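Local coordinates for ABC transporter, substrate binding protein (Polyamine) (Agrobacterium tumefaciens, PDB 4EUO) that binds gamma-aminobutyric acid (GABA) in the periplasm as the solute-binding protein of an ABC transporter, probably delivering it for uptake, at residues A[33-38]-A[52-57]; A[38-43]-A[57-62]; A[97-102]-A[224-229]. All coordinates share one frame; numbering follows the deposited sequence.

Interaction 1 of 3, residues A[33-38]-A[52-57]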
# COMPACT_ATOMS: atom_id res chain seq x y z
N LEU A 33 -3.51 20.85 -2.02
CA LEU A 33 -4.90 20.42 -2.03
C LEU A 33 -4.94 18.88 -2.11
O LEU A 33 -4.07 18.29 -2.73
CB LEU A 33 -5.64 21.02 -3.23
CG LEU A 33 -5.67 22.56 -3.29
CD1 LEU A 33 -6.38 23.02 -4.54
CD2 LEU A 33 -6.33 23.16 -2.05
N GLN A 34 -5.95 18.28 -1.50
CA GLN A 34 -6.06 16.82 -1.50
C GLN A 34 -7.02 16.34 -2.55
O GLN A 34 -8.12 16.90 -2.69
CB GLN A 34 -6.56 16.30 -0.12
CG GLN A 34 -5.72 16.76 1.08
CD GLN A 34 -4.32 16.21 1.00
OE1 GLN A 34 -4.10 15.05 0.57
NE2 GLN A 34 -3.34 17.02 1.30
N ASP A 35 -6.68 15.26 -3.24
CA ASP A 35 -7.59 14.63 -4.15
C ASP A 35 -7.37 13.10 -4.14
O ASP A 35 -6.51 12.57 -3.43
CB ASP A 35 -7.53 15.22 -5.58
CG ASP A 35 -8.78 14.97 -6.45
OD1 ASP A 35 -9.78 14.44 -5.93
OD2 ASP A 35 -8.72 15.27 -7.65
N GLY A 36 -8.18 12.40 -4.91
CA GLY A 36 -8.14 10.97 -5.01
C GLY A 36 -9.53 10.38 -4.91
O GLY A 36 -10.53 11.09 -5.09
N PRO A 37 -9.63 9.09 -4.61
CA PRO A 37 -8.50 8.18 -4.34
C PRO A 37 -7.68 7.84 -5.57
O PRO A 37 -8.17 7.84 -6.71
CB PRO A 37 -9.20 6.95 -3.77
CG PRO A 37 -10.53 6.94 -4.51
CD PRO A 37 -10.93 8.39 -4.54
N THR A 38 -6.41 7.47 -5.35
CA THR A 38 -5.57 7.07 -6.46
C THR A 38 -6.29 6.05 -7.29
O THR A 38 -6.80 5.05 -6.78
CB THR A 38 -4.26 6.51 -5.94
OG1 THR A 38 -3.61 7.61 -5.30
CG2 THR A 38 -3.36 5.93 -7.06
N VAL A 52 -3.83 17.05 -16.74
CA VAL A 52 -3.37 16.54 -15.46
C VAL A 52 -3.79 17.46 -14.35
O VAL A 52 -3.50 18.67 -14.39
CB VAL A 52 -1.86 16.30 -15.47
CG1 VAL A 52 -1.36 15.96 -14.06
CG2 VAL A 52 -1.51 15.19 -16.44
N THR A 53 -4.50 16.91 -13.37
CA THR A 53 -4.93 17.69 -12.23
C THR A 53 -4.35 17.14 -10.92
O THR A 53 -4.60 17.71 -9.86
CB THR A 53 -6.44 17.78 -12.18
OG1 THR A 53 -6.99 16.50 -11.99
CG2 THR A 53 -7.01 18.46 -13.42
N TRP A 54 -3.64 16.01 -10.98
CA TRP A 54 -2.95 15.44 -9.81
C TRP A 54 -1.48 15.68 -10.06
O TRP A 54 -0.95 15.17 -11.02
CB TRP A 54 -3.22 13.94 -9.72
CG TRP A 54 -4.63 13.53 -9.42
CD1 TRP A 54 -5.67 14.33 -9.02
CD2 TRP A 54 -5.16 12.19 -9.50
NE1 TRP A 54 -6.80 13.57 -8.81
CE2 TRP A 54 -6.52 12.26 -9.12
CE3 TRP A 54 -4.61 10.95 -9.88
CZ2 TRP A 54 -7.34 11.12 -9.09
CZ3 TRP A 54 -5.43 9.82 -9.83
CH2 TRP A 54 -6.77 9.91 -9.45
N ASP A 55 -0.82 16.47 -9.21
CA ASP A 55 0.60 16.79 -9.41
C ASP A 55 1.56 15.76 -8.81
O ASP A 55 2.60 15.47 -9.39
CB ASP A 55 0.87 18.20 -8.86
CG ASP A 55 -0.00 19.22 -9.56
OD1 ASP A 55 0.02 19.24 -10.80
OD2 ASP A 55 -0.78 19.89 -8.87
N VAL A 56 1.18 15.24 -7.65
CA VAL A 56 1.94 14.18 -7.00
C VAL A 56 0.91 13.13 -6.64
O VAL A 56 -0.14 13.44 -6.08
CB VAL A 56 2.72 14.66 -5.77
CG1 VAL A 56 3.36 13.47 -5.03
CG2 VAL A 56 3.80 15.68 -6.17
N VAL A 57 1.21 11.87 -6.99
CA VAL A 57 0.30 10.77 -6.67
C VAL A 57 1.05 9.71 -5.86
O VAL A 57 2.15 9.30 -6.21
CB VAL A 57 -0.28 10.14 -7.96
CG1 VAL A 57 -1.37 9.12 -7.64
CG2 VAL A 57 -0.86 11.20 -8.92
O HOH W 1 -8.16 17.00 -9.61
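The indole of W54 lies along the turn that follows strand 32-35, its pyrrole end meeting D35 and its six-membered ring reaching toward G36 and P37. W54 NE1 donates to D35 OD2 at 2.8 Å with a moderately bent N-H...O angle of 150°. The carboxylate stands almost perpendicular to the indole: OD2 sits at the ring edge, in the indole plane, yet is itself approached from above the plane of its own carboxylate. A chi1 of -159° swings the D35 carboxylate back beside its own carbonyl, where OD1 takes the backbone N-H of G36. A bridging water donates to D35 OD2 and lies 2.7 Å from T53 OG1, so OD2 takes two bonds. In this periplasmic-binding-protein fold, strands 32-35 and 56-60 each pair in parallel with strand 3-6, on its two sides of the mixed sheet; W54, in the loop leading into strand 56-60, reaches D35 at the end of strand 32-35. Further along, W54 CH2 lies 3.7 Å from P37 O, and W54 CZ2 is 4.2 Å from G36 CA. At the far end the T38 side chain rests on V57 CG1, 3.6 Å from T38 OG1, while that hydroxyl gives its hydrogen bond to D58 O.

Interaction 2 of 3, residues A[38-43]-A[57-62]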
# COMPACT_ATOMS: atom_id res chain seq x y z
N THR A 38 -6.41 7.47 -5.35
CA THR A 38 -5.57 7.07 -6.46
C THR A 38 -6.29 6.05 -7.29
O THR A 38 -6.80 5.05 -6.78
CB THR A 38 -4.26 6.51 -5.94
OG1 THR A 38 -3.61 7.61 -5.30
CG2 THR A 38 -3.36 5.93 -7.06
N ASP A 39 -6.29 6.26 -8.60
CA ASP A 39 -6.97 5.40 -9.54
C ASP A 39 -6.15 5.45 -10.81
O ASP A 39 -5.99 6.53 -11.39
CB ASP A 39 -8.40 5.92 -9.74
CG ASP A 39 -9.24 5.10 -10.69
OD1 ASP A 39 -10.33 4.64 -10.26
OD2 ASP A 39 -8.83 4.91 -11.85
N TYR A 40 -5.61 4.30 -11.24
CA TYR A 40 -4.72 4.29 -12.37
C TYR A 40 -5.41 4.60 -13.68
O TYR A 40 -4.78 5.20 -14.57
CB TYR A 40 -3.94 2.98 -12.42
CG TYR A 40 -3.25 2.65 -11.11
CD1 TYR A 40 -2.51 3.61 -10.42
CD2 TYR A 40 -3.29 1.37 -10.59
CE1 TYR A 40 -1.88 3.31 -9.21
CE2 TYR A 40 -2.67 1.05 -9.39
CZ TYR A 40 -1.96 2.03 -8.71
OH TYR A 40 -1.35 1.78 -7.51
N GLY A 41 -6.69 4.25 -13.78
CA GLY A 41 -7.47 4.58 -14.98
C GLY A 41 -7.66 6.09 -15.08
O GLY A 41 -7.50 6.66 -16.17
N LYS A 42 -7.98 6.76 -13.96
CA LYS A 42 -8.12 8.22 -13.96
C LYS A 42 -6.78 8.91 -14.21
O LYS A 42 -6.75 9.95 -14.88
CB LYS A 42 -8.73 8.74 -12.65
CG LYS A 42 -10.19 8.32 -12.49
CD LYS A 42 -10.82 8.97 -11.28
CE LYS A 42 -12.20 8.42 -11.01
NZ LYS A 42 -13.05 9.40 -10.27
N LEU A 43 -5.67 8.34 -13.71
CA LEU A 43 -4.34 8.92 -13.95
C LEU A 43 -4.07 8.87 -15.45
O LEU A 43 -3.72 9.89 -16.05
CB LEU A 43 -3.27 8.12 -13.15
CG LEU A 43 -1.90 8.81 -12.98
CD1 LEU A 43 -1.13 8.23 -11.76
CD2 LEU A 43 -1.05 8.72 -14.24
N VAL A 57 1.21 11.87 -6.99
CA VAL A 57 0.30 10.77 -6.67
C VAL A 57 1.05 9.71 -5.86
O VAL A 57 2.15 9.30 -6.21
CB VAL A 57 -0.28 10.14 -7.96
CG1 VAL A 57 -1.37 9.12 -7.64
CG2 VAL A 57 -0.86 11.20 -8.92
N ASP A 58 0.39 9.24 -4.82
CA ASP A 58 0.89 8.10 -4.07
C ASP A 58 0.29 6.85 -4.75
O ASP A 58 -0.94 6.69 -4.84
CB ASP A 58 0.43 8.23 -2.62
CG ASP A 58 0.88 7.10 -1.74
OD1 ASP A 58 0.63 5.94 -2.10
OD2 ASP A 58 1.51 7.38 -0.71
N VAL A 59 1.19 6.00 -5.26
CA VAL A 59 0.78 4.80 -6.01
C VAL A 59 1.43 3.57 -5.42
O VAL A 59 2.38 3.66 -4.65
CB VAL A 59 1.17 4.93 -7.52
CG1 VAL A 59 0.48 6.11 -8.18
CG2 VAL A 59 2.69 5.02 -7.69
N GLU A 60 0.98 2.38 -5.87
CA GLU A 60 1.66 1.15 -5.49
C GLU A 60 2.99 1.04 -6.22
O GLU A 60 3.08 1.42 -7.41
CB GLU A 60 0.75 -0.05 -5.78
CG GLU A 60 -0.39 -0.10 -4.77
CD GLU A 60 -1.68 -0.73 -5.26
OE1 GLU A 60 -2.02 -0.59 -6.45
OE2 GLU A 60 -2.40 -1.30 -4.42
N GLY A 61 4.01 0.48 -5.56
CA GLY A 61 5.34 0.44 -6.17
C GLY A 61 5.45 -0.36 -7.45
O GLY A 61 6.28 -0.04 -8.31
N ASP A 62 4.65 -1.41 -7.60
CA ASP A 62 4.72 -2.19 -8.84
C ASP A 62 4.17 -1.39 -10.02
O ASP A 62 4.70 -1.46 -11.13
CB ASP A 62 4.01 -3.54 -8.69
CG ASP A 62 2.51 -3.41 -8.55
OD1 ASP A 62 2.05 -2.79 -7.55
OD2 ASP A 62 1.80 -3.87 -9.45
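The phenol of Y40 reaches from the first turn of helix 40-48 to E60, where its hydroxyl is held by two hydrogen bonds. Y40 OH donates to E60 OE1 at 2.7 Å and accepts from E60 N at 2.9 Å, the latter nearly straight with an N-H...O angle of 165°. One residue thus supplies both partners, and the buried backbone N-H at the end of strand 56-60 is satisfied by a side chain. OE1 lies at the edge of the tyrosine ring and in its plane, whereas the hydroxyl meets the carboxylate from above, the two planes being turned 45° apart. The other carboxylate oxygen, E60 OE2, is hydrogen-bonded to Y135 OH. T38 OG1 donates to D58 O at 2.9 Å; a chi1 of -65° turns this oxygen beside its own backbone N and leaves CG2 to pack near V59 CG1. D58 itself is held at its carboxylate by S98, W8 and Q16. Beside these bonds, V59 CG1 meets the edge of the Y40 ring at CE1, 3.8 Å away; earlier in the strand, L43 CD1 touches V57 CG2 at 4.1 Å. D39 N-caps helix 40-48, its OD2 accepting from K42 N at 2.9 Å. E60, at the N-cap position of helix 61-67, belongs to the GABA pocket, so Y40 probably acts as a second-shell residue, helping to position a pocket carboxylate where strand passes into helix in a periplasmic-binding-protein domain.

Interaction 3 of 3, residues A[97-102]-A[224-229]. With ABU (gamma-amino-butanoic acid), chain E.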
# COMPACT_ATOMS: atom_id res chain seq x y z
N GLY A 97 10.17 5.96 -3.02
CA GLY A 97 9.24 5.41 -2.05
C GLY A 97 8.48 6.46 -1.27
O GLY A 97 9.00 7.55 -1.00
N SER A 98 7.23 6.15 -0.92
CA SER A 98 6.34 6.97 -0.12
C SER A 98 6.27 6.43 1.32
O SER A 98 6.36 7.19 2.29
CB SER A 98 4.94 6.97 -0.74
OG SER A 98 4.09 7.78 0.06
N PHE A 99 6.08 5.11 1.45
CA PHE A 99 6.05 4.43 2.74
C PHE A 99 6.12 2.94 2.51
O PHE A 99 5.82 2.48 1.39
CB PHE A 99 4.82 4.78 3.60
CG PHE A 99 3.48 4.41 2.99
CD1 PHE A 99 2.89 3.18 3.26
CD2 PHE A 99 2.81 5.31 2.19
CE1 PHE A 99 1.64 2.85 2.71
CE2 PHE A 99 1.57 4.99 1.64
CZ PHE A 99 0.99 3.76 1.91
N TYR A 100 6.50 2.21 3.56
CA TYR A 100 6.67 0.77 3.51
C TYR A 100 5.59 0.16 4.37
O TYR A 100 5.32 0.64 5.48
CB TYR A 100 8.09 0.46 3.99
CG TYR A 100 8.52 -0.99 3.96
CD1 TYR A 100 9.08 -1.55 2.83
CD2 TYR A 100 8.50 -1.76 5.12
CE1 TYR A 100 9.59 -2.85 2.83
CE2 TYR A 100 8.98 -3.07 5.13
CZ TYR A 100 9.55 -3.59 3.99
OH TYR A 100 10.10 -4.86 4.00
N TYR A 101 4.91 -0.89 3.87
CA TYR A 101 3.77 -1.42 4.59
C TYR A 101 3.71 -2.92 4.50
O TYR A 101 4.44 -3.53 3.71
CB TYR A 101 2.46 -0.81 4.03
CG TYR A 101 2.11 -1.21 2.61
CD1 TYR A 101 1.30 -2.31 2.35
CD2 TYR A 101 2.57 -0.46 1.52
CE1 TYR A 101 0.97 -2.67 1.05
CE2 TYR A 101 2.25 -0.82 0.21
CZ TYR A 101 1.44 -1.91 -0.01
OH TYR A 101 1.07 -2.27 -1.29
N SER A 102 2.74 -3.51 5.22
CA SER A 102 2.49 -4.93 5.12
C SER A 102 1.01 -5.21 4.95
O SER A 102 0.18 -4.46 5.47
CB SER A 102 2.86 -5.63 6.43
OG SER A 102 4.26 -5.58 6.61
N ALA A 224 5.35 -4.59 1.11
CA ALA A 224 5.39 -3.89 -0.15
C ALA A 224 5.60 -2.42 0.16
O ALA A 224 5.73 -2.05 1.33
CB ALA A 224 4.12 -4.13 -0.97
N ALA A 225 5.68 -1.57 -0.87
CA ALA A 225 5.84 -0.15 -0.61
C ALA A 225 5.05 0.63 -1.61
O ALA A 225 4.86 0.19 -2.75
CB ALA A 225 7.31 0.27 -0.66
N ASP A 226 4.60 1.81 -1.19
CA ASP A 226 4.03 2.77 -2.13
C ASP A 226 5.14 3.70 -2.58
O ASP A 226 6.20 3.81 -1.94
CB ASP A 226 2.90 3.57 -1.51
CG ASP A 226 1.54 2.87 -1.55
OD1 ASP A 226 1.49 1.65 -1.82
OD2 ASP A 226 0.50 3.57 -1.35
N SER A 227 4.85 4.45 -3.65
CA SER A 227 5.77 5.38 -4.26
C SER A 227 5.09 6.70 -4.50
O SER A 227 3.86 6.76 -4.61
CB SER A 227 6.20 4.84 -5.62
OG SER A 227 6.75 3.54 -5.48
N LEU A 228 5.91 7.74 -4.66
CA LEU A 228 5.41 9.05 -5.12
C LEU A 228 5.87 9.24 -6.55
O LEU A 228 7.03 8.98 -6.89
CB LEU A 228 5.93 10.20 -4.27
CG LEU A 228 5.54 10.13 -2.81
CD1 LEU A 228 6.09 11.32 -2.05
CD2 LEU A 228 3.99 10.05 -2.61
N VAL A 229 4.90 9.63 -7.41
CA VAL A 229 5.12 9.87 -8.83
C VAL A 229 4.46 11.16 -9.25
O VAL A 229 3.62 11.71 -8.53
CB VAL A 229 4.62 8.69 -9.69
CG1 VAL A 229 5.33 7.40 -9.31
CG2 VAL A 229 3.10 8.50 -9.58
N ABU E . -1.13 0.97 -1.29
CD ABU E . -1.19 1.03 0.18
CB ABU E . -2.21 2.03 0.66
CG ABU E . -2.20 2.06 2.15
C ABU E . -3.27 2.92 2.79
O ABU E . -3.54 2.71 4.08
OXT ABU E . -4.01 3.76 2.12
O HOH W 2 2.57 -1.29 -3.21
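D226 sets its carboxylate beside two aromatic side chains of the partner strand, F99 and Y101, and grips the amino group of GABA there, although its OD2 also lies close to the carboxylate of D58, a pairing of acids that may share a proton. The ligand N donates to D226 OD1 at 2.8 Å and, weakly, to OD2. The methylene of D226 lies over one face of the F99 ring, a CH-pi contact of 4.0 Å from CB to the centroid, with the two side chains running alongside each other. Y101 instead crosses D226 at about a right angle, its CE2 3.3 Å from OD1 and its ring plane 83° from the carboxylate. Both aromatic rings take the position between backbone N and carbonyl carbon (chi1 61° for F99, 67° for Y101), which brings F99 CZ to 3.6 Å from ligand CG and sets a face of Y101 against ligand CD. The antiparallel strands 96-107 and 215-229 run through the middle of the chain, consistent with the strands linking the two lobes of a class D periplasmic binding protein. Y101 N donates to A224 O at 2.9 Å, with a return bond from A224 N to Y101 O; S98 N donates to D226 O and D226 N to F99 O. A224 CB packs 3.6 Å from Y101 CZ. A water hydrogen-bonded to Y101 OH donates to A225 O. L228 CD2 lies against the S98 side chain, whose OG is hydrogen-bonded to D58 OD2. Y262, T12 and R203 also hydrogen-bond the ligand.

In the fold
From the N terminus, the chain runs through strand 32-35, helix 40-48 and strand 56-60. Interaction 1 closes the first loop between 33-38 and 52-57; interaction 2 opens at T38 before that loop has closed and ends at 57-62, so the two cross, sharing T38 and V57. W54 packs on D39 and K42 where they adjoin. Interaction 3 comes later in series and closes a much longer excursion, from strand 96-107 to strand 215-229. That last strand is also the antiparallel neighbour of strand 56-60, with V57 N probably hydrogen-bonded to V229 O, so all three contacts reach one sheet. Strand 56-60 thereby carries interaction 2 to the GABA pocket that interaction 3 lines.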